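Local atomic coordinates of putative Glycerophosphoryl diester phosphodiesterase (Silicibacter pomeroyi, PDB entry 3L12), a protein that is a putative member of the glycerophosphoryl diester phosphodiesterase family, built on a TIM-barrel fold and holding a magnesium ion. Residues A240-G245 with L267-L272; S236-V241 with Q247-Y252; A162-V167 with L193-R198. One frame throughout, in Å; residues are numbered along the deposited sequence.

Contact 1: A240-G245 with L267-L272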
loop_
_atom_site.group_PDB
_atom_site.type_symbol
_atom_site.label_atom_id
_atom_site.label_comp_id
_atom_site.label_asym_id
_atom_site.label_seq_id
_atom_site.Cartn_x
_atom_site.Cartn_y
_atom_site.Cartn_z
ATOM N N ALA A 240 -24.514 28.465 4.633
ATOM C CA ALA A 240 -23.871 29.148 3.521
ATOM C C ALA A 240 -23.750 28.236 2.295
ATOM O O ALA A 240 -23.958 28.658 1.151
ATOM C CB ALA A 240 -22.484 29.656 3.939
ATOM N N VAL A 241 -23.386 26.976 2.546
ATOM C CA VAL A 241 -23.238 25.989 1.471
ATOM C C VAL A 241 -24.603 25.615 0.860
ATOM O O VAL A 241 -24.739 25.611 -0.365
ATOM C CB VAL A 241 -22.483 24.732 1.984
ATOM C CG1 VAL A 241 -22.544 23.617 0.972
ATOM C CG2 VAL A 241 -21.050 25.101 2.301
ATOM N N ALA A 242 -25.607 25.337 1.691
ATOM C CA ALA A 242 -26.953 25.031 1.178
ATOM C C ALA A 242 -27.459 26.224 0.362
ATOM O O ALA A 242 -27.985 26.062 -0.752
ATOM C CB ALA A 242 -27.937 24.711 2.317
ATOM N N SER A 243 -27.288 27.432 0.902
ATOM C CA SER A 243 -27.730 28.655 0.183
ATOM C C SER A 243 -27.010 28.876 -1.153
ATOM O O SER A 243 -27.645 29.369 -2.099
ATOM C CB SER A 243 -27.596 29.909 1.058
ATOM O OG SER A 243 -28.536 29.866 2.115
ATOM N N ALA A 244 -25.724 28.512 -1.231
ATOM C CA ALA A 244 -24.939 28.620 -2.458
ATOM C C ALA A 244 -25.377 27.601 -3.525
ATOM O O ALA A 244 -25.060 27.788 -4.704
ATOM C CB ALA A 244 -23.476 28.476 -2.179
ATOM N N GLY A 245 -26.086 26.549 -3.112
ATOM C CA GLY A 245 -26.582 25.505 -4.002
ATOM C C GLY A 245 -25.741 24.236 -3.991
ATOM O O GLY A 245 -25.819 23.424 -4.905
ATOM N N LEU A 267 -30.293 20.302 6.624
ATOM C CA LEU A 267 -30.348 21.112 5.393
ATOM C C LEU A 267 -30.253 20.251 4.131
ATOM O O LEU A 267 -30.240 20.782 3.035
ATOM C CB LEU A 267 -29.248 22.172 5.404
ATOM C CG LEU A 267 -29.391 23.306 6.412
ATOM C CD1 LEU A 267 -28.110 24.079 6.641
ATOM C CD2 LEU A 267 -30.529 24.272 5.961
ATOM N N GLY A 268 -30.168 18.938 4.289
ATOM C CA GLY A 268 -30.082 17.999 3.171
ATOM C C GLY A 268 -28.686 17.789 2.581
ATOM O O GLY A 268 -28.566 17.251 1.483
ATOM N N LEU A 269 -27.647 18.228 3.287
ATOM C CA LEU A 269 -26.267 18.129 2.755
ATOM C C LEU A 269 -25.605 16.851 3.190
ATOM O O LEU A 269 -25.981 16.256 4.213
ATOM C CB LEU A 269 -25.422 19.301 3.263
ATOM C CG LEU A 269 -25.882 20.712 2.963
ATOM C CD1 LEU A 269 -25.134 21.796 3.763
ATOM C CD2 LEU A 269 -25.808 20.971 1.439
ATOM N N ILE A 270 -24.632 16.414 2.386
ATOM C CA ILE A 270 -23.747 15.289 2.734
ATOM C C ILE A 270 -22.502 15.945 3.353
ATOM O O ILE A 270 -22.096 16.997 2.869
ATOM C CB ILE A 270 -23.446 14.445 1.503
ATOM C CG1 ILE A 270 -24.682 13.626 1.111
ATOM C CG2 ILE A 270 -22.216 13.517 1.745
ATOM C CD1 ILE A 270 -24.556 12.827 -0.240
ATOM N N VAL A 271 -21.907 15.343 4.406
ATOM C CA VAL A 271 -20.769 15.903 5.072
ATOM C C VAL A 271 -19.601 14.924 4.981
ATOM O O VAL A 271 -19.703 13.779 5.462
ATOM C CB VAL A 271 -21.071 16.226 6.535
ATOM C CG1 VAL A 271 -19.885 16.886 7.207
ATOM C CG2 VAL A 271 -22.360 17.104 6.630
ATOM N N LEU A 272 -18.538 15.360 4.337
ATOM C CA LEU A 272 -17.305 14.550 4.210
ATOM C C LEU A 272 -16.231 15.355 4.911
ATOM O O LEU A 272 -15.960 16.515 4.530
ATOM C CB LEU A 272 -16.930 14.316 2.764
ATOM C CG LEU A 272 -17.961 13.718 1.808
ATOM C CD1 LEU A 272 -17.227 13.528 0.473
ATOM C CD2 LEU A 272 -18.514 12.390 2.313
#
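Leu269 reaches the flank of helix 237-244 with one methyl: its CD1 lies 4.2 Å from Val241 CG1 and 4.3 Å from Ala242 CB, and 4.1 Å from Ala242 N. Beside it, Ala242 CB meets Leu267 CB at 4.2 Å, so the small methyl of Ala242 has a leucine from each end of the turn against it. No hydrogen bond crosses; the contact is wholly apolar. Leu269 CG stands anti to its carbonyl carbon (chi1 -58°), and from there CD1 continues outward to the helix. Between the two leucines Gly268, with positive phi, ends helix 258-266 in a Schellman motif; the CB atoms of Leu267 and Leu269 on either side of it both point toward helix 237-244. Gly245 closes helix 237-244 in the same way, with Gly245 N bonded to Ala242 O at 3.1 Å and weakly to Val241 O. Leu267 also packs on Pro238 and Gln239, one turn earlier in the helix. Past Leu269 the chain enters strand 270-273, whose backbone pairs in parallel with strand 248-251. The turn thus lies at the N-terminal end of strand 270-273, against helix 237-244, the helix that precedes the neighbouring strand 248-251.

Contact 2: S236-V241 with Q247-Y252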
loop_
_atom_site.group_PDB
_atom_site.type_symbol
_atom_site.label_atom_id
_atom_site.label_comp_id
_atom_site.label_asym_id
_atom_site.label_seq_id
_atom_site.Cartn_x
_atom_site.Cartn_y
_atom_site.Cartn_z
ATOM N N SER A 236 -24.211 30.085 9.287
ATOM C CA SER A 236 -23.296 28.961 9.510
ATOM C C SER A 236 -22.730 28.482 8.196
ATOM O O SER A 236 -23.262 28.769 7.130
ATOM C CB SER A 236 -23.989 27.798 10.216
ATOM O OG SER A 236 -24.971 27.174 9.400
ATOM N N LEU A 237 -21.631 27.740 8.275
ATOM C CA LEU A 237 -21.037 27.165 7.076
ATOM C C LEU A 237 -22.079 26.270 6.353
ATOM O O LEU A 237 -22.284 26.461 5.159
ATOM C CB LEU A 237 -19.688 26.473 7.384
ATOM C CG LEU A 237 -18.490 27.428 7.512
ATOM C CD1 LEU A 237 -17.201 26.772 8.022
ATOM C CD2 LEU A 237 -18.203 28.130 6.161
ATOM N N PRO A 238 -22.757 25.326 7.062
ATOM C CA PRO A 238 -23.778 24.530 6.405
ATOM C C PRO A 238 -24.849 25.346 5.702
ATOM O O PRO A 238 -25.232 24.994 4.578
ATOM C CB PRO A 238 -24.427 23.750 7.559
ATOM C CG PRO A 238 -23.511 23.759 8.637
ATOM C CD PRO A 238 -22.466 24.795 8.411
ATOM N N GLN A 239 -25.326 26.419 6.363
ATOM C CA GLN A 239 -26.324 27.273 5.764
ATOM C C GLN A 239 -25.734 27.955 4.536
ATOM O O GLN A 239 -26.380 28.011 3.515
ATOM C CB GLN A 239 -26.879 28.307 6.762
ATOM C CG GLN A 239 -28.055 29.099 6.200
ATOM C CD GLN A 239 -29.214 28.200 5.740
ATOM O OE1 GLN A 239 -29.381 27.956 4.535
ATOM N NE2 GLN A 239 -29.959 27.651 6.691
ATOM N N ALA A 240 -24.514 28.465 4.633
ATOM C CA ALA A 240 -23.871 29.148 3.521
ATOM C C ALA A 240 -23.750 28.236 2.295
ATOM O O ALA A 240 -23.958 28.658 1.151
ATOM C CB ALA A 240 -22.484 29.656 3.939
ATOM N N VAL A 241 -23.386 26.976 2.546
ATOM C CA VAL A 241 -23.238 25.989 1.471
ATOM C C VAL A 241 -24.603 25.615 0.860
ATOM O O VAL A 241 -24.739 25.611 -0.365
ATOM C CB VAL A 241 -22.483 24.732 1.984
ATOM C CG1 VAL A 241 -22.544 23.617 0.972
ATOM C CG2 VAL A 241 -21.050 25.101 2.301
ATOM N N GLN A 247 -24.293 20.462 -2.722
ATOM C CA GLN A 247 -24.812 19.186 -2.243
ATOM C C GLN A 247 -23.979 18.609 -1.078
ATOM O O GLN A 247 -24.504 17.830 -0.295
ATOM C CB GLN A 247 -24.865 18.162 -3.358
ATOM C CG GLN A 247 -26.023 18.335 -4.323
ATOM C CD GLN A 247 -25.952 19.638 -5.097
ATOM O OE1 GLN A 247 -24.938 19.961 -5.695
ATOM N NE2 GLN A 247 -27.055 20.405 -5.079
ATOM N N LEU A 248 -22.705 18.979 -1.008
ATOM C CA LEU A 248 -21.799 18.493 0.059
ATOM C C LEU A 248 -21.096 19.664 0.737
ATOM O O LEU A 248 -20.745 20.673 0.102
ATOM C CB LEU A 248 -20.733 17.573 -0.502
ATOM C CG LEU A 248 -21.073 16.256 -1.194
ATOM C CD1 LEU A 248 -21.421 16.563 -2.606
ATOM C CD2 LEU A 248 -19.859 15.258 -1.109
ATOM N N TRP A 249 -20.862 19.491 2.037
ATOM C CA TRP A 249 -20.069 20.410 2.826
ATOM C C TRP A 249 -18.923 19.585 3.330
ATOM O O TRP A 249 -19.145 18.526 3.919
ATOM C CB TRP A 249 -20.860 20.973 4.010
ATOM C CG TRP A 249 -20.004 21.796 4.961
ATOM C CD1 TRP A 249 -19.037 22.690 4.646
ATOM C CD2 TRP A 249 -20.105 21.801 6.392
ATOM N NE1 TRP A 249 -18.478 23.236 5.814
ATOM C CE2 TRP A 249 -19.124 22.695 6.886
ATOM C CE3 TRP A 249 -20.892 21.086 7.302
ATOM C CZ2 TRP A 249 -18.936 22.917 8.249
ATOM C CZ3 TRP A 249 -20.698 21.298 8.650
ATOM C CH2 TRP A 249 -19.710 22.196 9.105
ATOM N N CYS A 250 -17.698 20.038 3.099
ATOM C CA CYS A 250 -16.495 19.281 3.446
ATOM C C CYS A 250 -15.583 20.079 4.327
ATOM O O CYS A 250 -14.616 20.668 3.894
ATOM C CB CYS A 250 -15.721 18.797 2.213
ATOM S SG CYS A 250 -16.713 17.633 1.217
ATOM N N PRO A 251 -15.907 20.116 5.620
ATOM C CA PRO A 251 -15.073 20.828 6.574
ATOM C C PRO A 251 -13.866 20.071 7.072
ATOM O O PRO A 251 -13.884 18.816 7.219
ATOM C CB PRO A 251 -16.001 21.020 7.750
ATOM C CG PRO A 251 -16.870 19.786 7.720
ATOM C CD PRO A 251 -17.069 19.475 6.252
ATOM N N TYR A 252 -12.815 20.823 7.353
ATOM C CA TYR A 252 -11.625 20.277 7.964
ATOM C C TYR A 252 -12.044 19.666 9.319
ATOM O O TYR A 252 -12.897 20.216 10.025
ATOM C CB TYR A 252 -10.605 21.365 8.168
ATOM C CG TYR A 252 -9.301 20.882 8.751
ATOM C CD1 TYR A 252 -8.480 20.040 8.031
ATOM C CD2 TYR A 252 -8.859 21.357 9.984
ATOM C CE1 TYR A 252 -7.263 19.610 8.551
ATOM C CE2 TYR A 252 -7.640 20.933 10.503
ATOM C CZ TYR A 252 -6.870 20.062 9.777
ATOM O OH TYR A 252 -5.654 19.634 10.293
#
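Pro238 lies over one face of the Trp249 indole, making a CH-pi contact in this buried helix-on-strand packing. Its CD stands 3.8 Å from the centroid of the Trp249 six-membered ring and 10° off the ring normal, while Pro238 CG comes within 3.7 Å of Trp249 CZ3. The opposite face is covered from within the strand itself by Pro251 CG, which leaves the indole sandwiched between two prolines. Trp249 CG is anti to the backbone N (chi1 172°), a setting that carries the ring up from the strand against the first turn of the helix.

Leu237 and Val241 add apolar contacts obliquely to the ring. Leu237 CB sits 3.7 Å from Trp249 CZ2, and Val241 CG2 is 3.9 Å from Trp249 CD1, one turn further along the helix. The two branches of Val241 part here: CG2 addresses the indole, whereas CG1 packs 3.6 Å from the carbonyl Leu248 O.

No hydrogen bond crosses between the two segments; the polar atoms find partners elsewhere. Trp249 NE1 hydrogen-bonds to Ser209 OG, which would help fix the rotation of the ring. At the helix start Ser236 is the N-cap, its OG accepting from Gln239 N at 3.1 Å and also bonding Glu263 of helix 258-266.

The short axes of helix 237-241 and strand 248-251 approach to 8.8 Å and run roughly antiparallel, at 142°, as expected of a helix that precedes its strand in a barrel. Strand 248-251 lies between parallel neighbours 205-209 and 270-273, and Leu260 and Ala264 of helix 258-266 pack on both Pro238 and Trp249.

Contact 3: A162-V167 with L193-R198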
loop_
_atom_site.group_PDB
_atom_site.type_symbol
_atom_site.label_atom_id
_atom_site.label_comp_id
_atom_site.label_asym_id
_atom_site.label_seq_id
_atom_site.Cartn_x
_atom_site.Cartn_y
_atom_site.Cartn_z
ATOM N N ALA A 162 -10.409 32.764 -18.258
ATOM C CA ALA A 162 -9.497 31.661 -17.940
ATOM C C ALA A 162 -10.072 30.721 -16.893
ATOM O O ALA A 162 -9.895 29.501 -16.982
ATOM C CB ALA A 162 -8.140 32.187 -17.453
ATOM N N ARG A 163 -10.711 31.264 -15.868
ATOM C CA ARG A 163 -11.325 30.429 -14.833
ATOM C C ARG A 163 -12.455 29.557 -15.434
ATOM O O ARG A 163 -12.558 28.361 -15.118
ATOM C CB ARG A 163 -11.838 31.295 -13.689
ATOM C CG ARG A 163 -10.706 31.963 -12.893
ATOM C CD ARG A 163 -11.219 33.099 -11.993
ATOM N NE ARG A 163 -12.343 32.681 -11.149
ATOM C CZ ARG A 163 -12.256 31.914 -10.061
ATOM N NH1 ARG A 163 -11.078 31.433 -9.650
ATOM N NH2 ARG A 163 -13.363 31.616 -9.367
ATOM N N ALA A 164 -13.251 30.143 -16.329
ATOM C CA ALA A 164 -14.336 29.411 -17.010
ATOM C C ALA A 164 -13.735 28.340 -17.925
ATOM O O ALA A 164 -14.300 27.250 -18.097
ATOM C CB ALA A 164 -15.236 30.359 -17.842
ATOM N N GLU A 165 -12.597 28.673 -18.535
ATOM C CA GLU A 165 -11.881 27.743 -19.403
ATOM C C GLU A 165 -11.391 26.529 -18.612
ATOM O O GLU A 165 -11.388 25.415 -19.116
ATOM C CB GLU A 165 -10.710 28.414 -20.085
ATOM C CG GLU A 165 -11.118 29.362 -21.227
ATOM C CD GLU A 165 -9.974 30.267 -21.666
ATOM O OE1 GLU A 165 -8.820 29.990 -21.293
ATOM O OE2 GLU A 165 -10.244 31.251 -22.373
HETATM N N MSE A 166 -10.950 26.752 -17.386
HETATM C CA MSE A 166 -10.502 25.627 -16.522
HETATM C C MSE A 166 -11.650 24.651 -16.340
HETATM O O MSE A 166 -11.519 23.446 -16.547
HETATM C CB MSE A 166 -10.028 26.124 -15.172
HETATM C CG MSE A 166 -9.866 24.973 -14.163
HETATM SE SE MSE A 166 -8.926 25.490 -12.585
HETATM C CE MSE A 166 -8.410 23.738 -12.229
ATOM N N VAL A 167 -12.799 25.195 -15.940
ATOM C CA VAL A 167 -13.982 24.386 -15.723
ATOM C C VAL A 167 -14.344 23.623 -16.999
ATOM O O VAL A 167 -14.549 22.410 -16.968
ATOM C CB VAL A 167 -15.163 25.236 -15.182
ATOM C CG1 VAL A 167 -16.494 24.396 -15.181
ATOM C CG2 VAL A 167 -14.869 25.735 -13.789
ATOM N N LEU A 193 -17.243 26.984 -8.039
ATOM C CA LEU A 193 -18.296 25.977 -7.946
ATOM C C LEU A 193 -19.597 26.517 -8.581
ATOM O O LEU A 193 -20.363 25.764 -9.155
ATOM C CB LEU A 193 -18.517 25.509 -6.498
ATOM C CG LEU A 193 -17.358 24.761 -5.871
ATOM C CD1 LEU A 193 -17.613 24.547 -4.374
ATOM C CD2 LEU A 193 -17.097 23.418 -6.608
ATOM N N GLY A 194 -19.826 27.824 -8.498
ATOM C CA GLY A 194 -20.964 28.434 -9.180
ATOM C C GLY A 194 -20.841 28.271 -10.680
ATOM O O GLY A 194 -21.842 28.038 -11.358
ATOM N N GLU A 195 -19.625 28.422 -11.186
ATOM C CA GLU A 195 -19.330 28.251 -12.610
ATOM C C GLU A 195 -19.477 26.774 -13.000
ATOM O O GLU A 195 -20.045 26.473 -14.046
ATOM C CB GLU A 195 -17.961 28.816 -12.958
ATOM C CG GLU A 195 -17.549 28.746 -14.438
ATOM C CD GLU A 195 -18.456 29.549 -15.364
ATOM O OE1 GLU A 195 -19.067 30.560 -14.926
ATOM O OE2 GLU A 195 -18.586 29.148 -16.553
ATOM N N CYS A 196 -19.042 25.853 -12.143
ATOM C CA CYS A 196 -19.256 24.421 -12.439
ATOM C C CYS A 196 -20.748 24.100 -12.633
ATOM O O CYS A 196 -21.117 23.348 -13.523
ATOM C CB CYS A 196 -18.728 23.554 -11.311
ATOM S SG CYS A 196 -16.919 23.569 -11.125
ATOM N N ARG A 197 -21.571 24.624 -11.741
ATOM C CA ARG A 197 -22.991 24.358 -11.730
ATOM C C ARG A 197 -23.634 24.911 -12.987
ATOM O O ARG A 197 -24.537 24.303 -13.535
ATOM C CB ARG A 197 -23.658 24.964 -10.496
ATOM C CG ARG A 197 -25.106 24.578 -10.357
ATOM C CD ARG A 197 -25.793 25.154 -9.144
ATOM N NE ARG A 197 -25.034 24.860 -7.925
ATOM C CZ ARG A 197 -24.253 25.720 -7.267
ATOM N NH1 ARG A 197 -24.132 26.993 -7.655
ATOM N NH2 ARG A 197 -23.609 25.321 -6.172
ATOM N N ARG A 198 -23.178 26.074 -13.433
ATOM C CA ARG A 198 -23.703 26.628 -14.679
ATOM C C ARG A 198 -23.265 25.824 -15.898
ATOM O O ARG A 198 -24.061 25.658 -16.834
ATOM C CB ARG A 198 -23.351 28.114 -14.843
ATOM C CG ARG A 198 -24.149 29.016 -13.943
ATOM C CD ARG A 198 -23.864 30.489 -14.299
ATOM N NE ARG A 198 -22.494 30.838 -13.962
ATOM C CZ ARG A 198 -22.066 31.218 -12.759
ATOM N NH1 ARG A 198 -22.897 31.294 -11.725
ATOM N NH2 ARG A 198 -20.777 31.489 -12.584
#
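Val167 and Cys196 meet where two helices of the TIM barrel, 160-176 and 190-199, pack across each other on the outer face of the sheet. Their short axes pass 9.7 Å apart at a crossing angle of -56°, and the 25 residues between the segments include strand 183-187, a beta strand of the barrel wall.

The apolar part belongs to Val167, whose two methyls both face Cys196: CG1 lies 3.9 Å from Cys196 CA, and CG2 lies 4.0 Å from Cys196 SG. Val167 CG2 also touches Glu195 CG at 4.1 Å, the two side chains crossing at a slant. Both Val167 and Cys196 rest further in on Leu150 of strand 145-150.

The polar part lies on the more exposed side. Glu195 sends its chain out with CG anti to the backbone N, then bends at chi2 (62°), which lays the aliphatic portion along the neighbouring helix and brings the carboxylate beside the methyl of Ala164. Its two oxygens have separate partners. Glu195 OE2 hydrogen-bonds to Gln199 NE2, and the same amide nitrogen also bonds Ala164 O, so Gln199 links the helices that the side-chain packing brings together. Glu195 OE1 takes a salt bridge from Arg198, one helical turn on. In that bridge Arg198 NH2 stands 3.0 Å from Glu195 OE1, approaching on the anti side of the carboxylate and 28° out of its plane.

How the contacts relate
Contacts 1 and 2 share Ala240 and Val241 and describe two flanks of helix 237-244: contact 2 is its fully buried face on strand 248-251, contact 1 its partly buried side against the turn leading into strand 270-273. Their centres are only 5 Å apart, and the strands they reach are paired, Ile270 O lying 2.9 Å from Trp249 N. Contact 3, about 19 Å from either centre, joins helix to helix and is also partly buried. The chemistry follows: a proline CH-pi contact on a tryptophan in contact 2, bare aliphatic packing in contact 1, and in contact 3 a valine-cysteine interior bordered by charged groups. Arg197, within segment 193-198, approaches the carbonyls of Ala244 and Gly245.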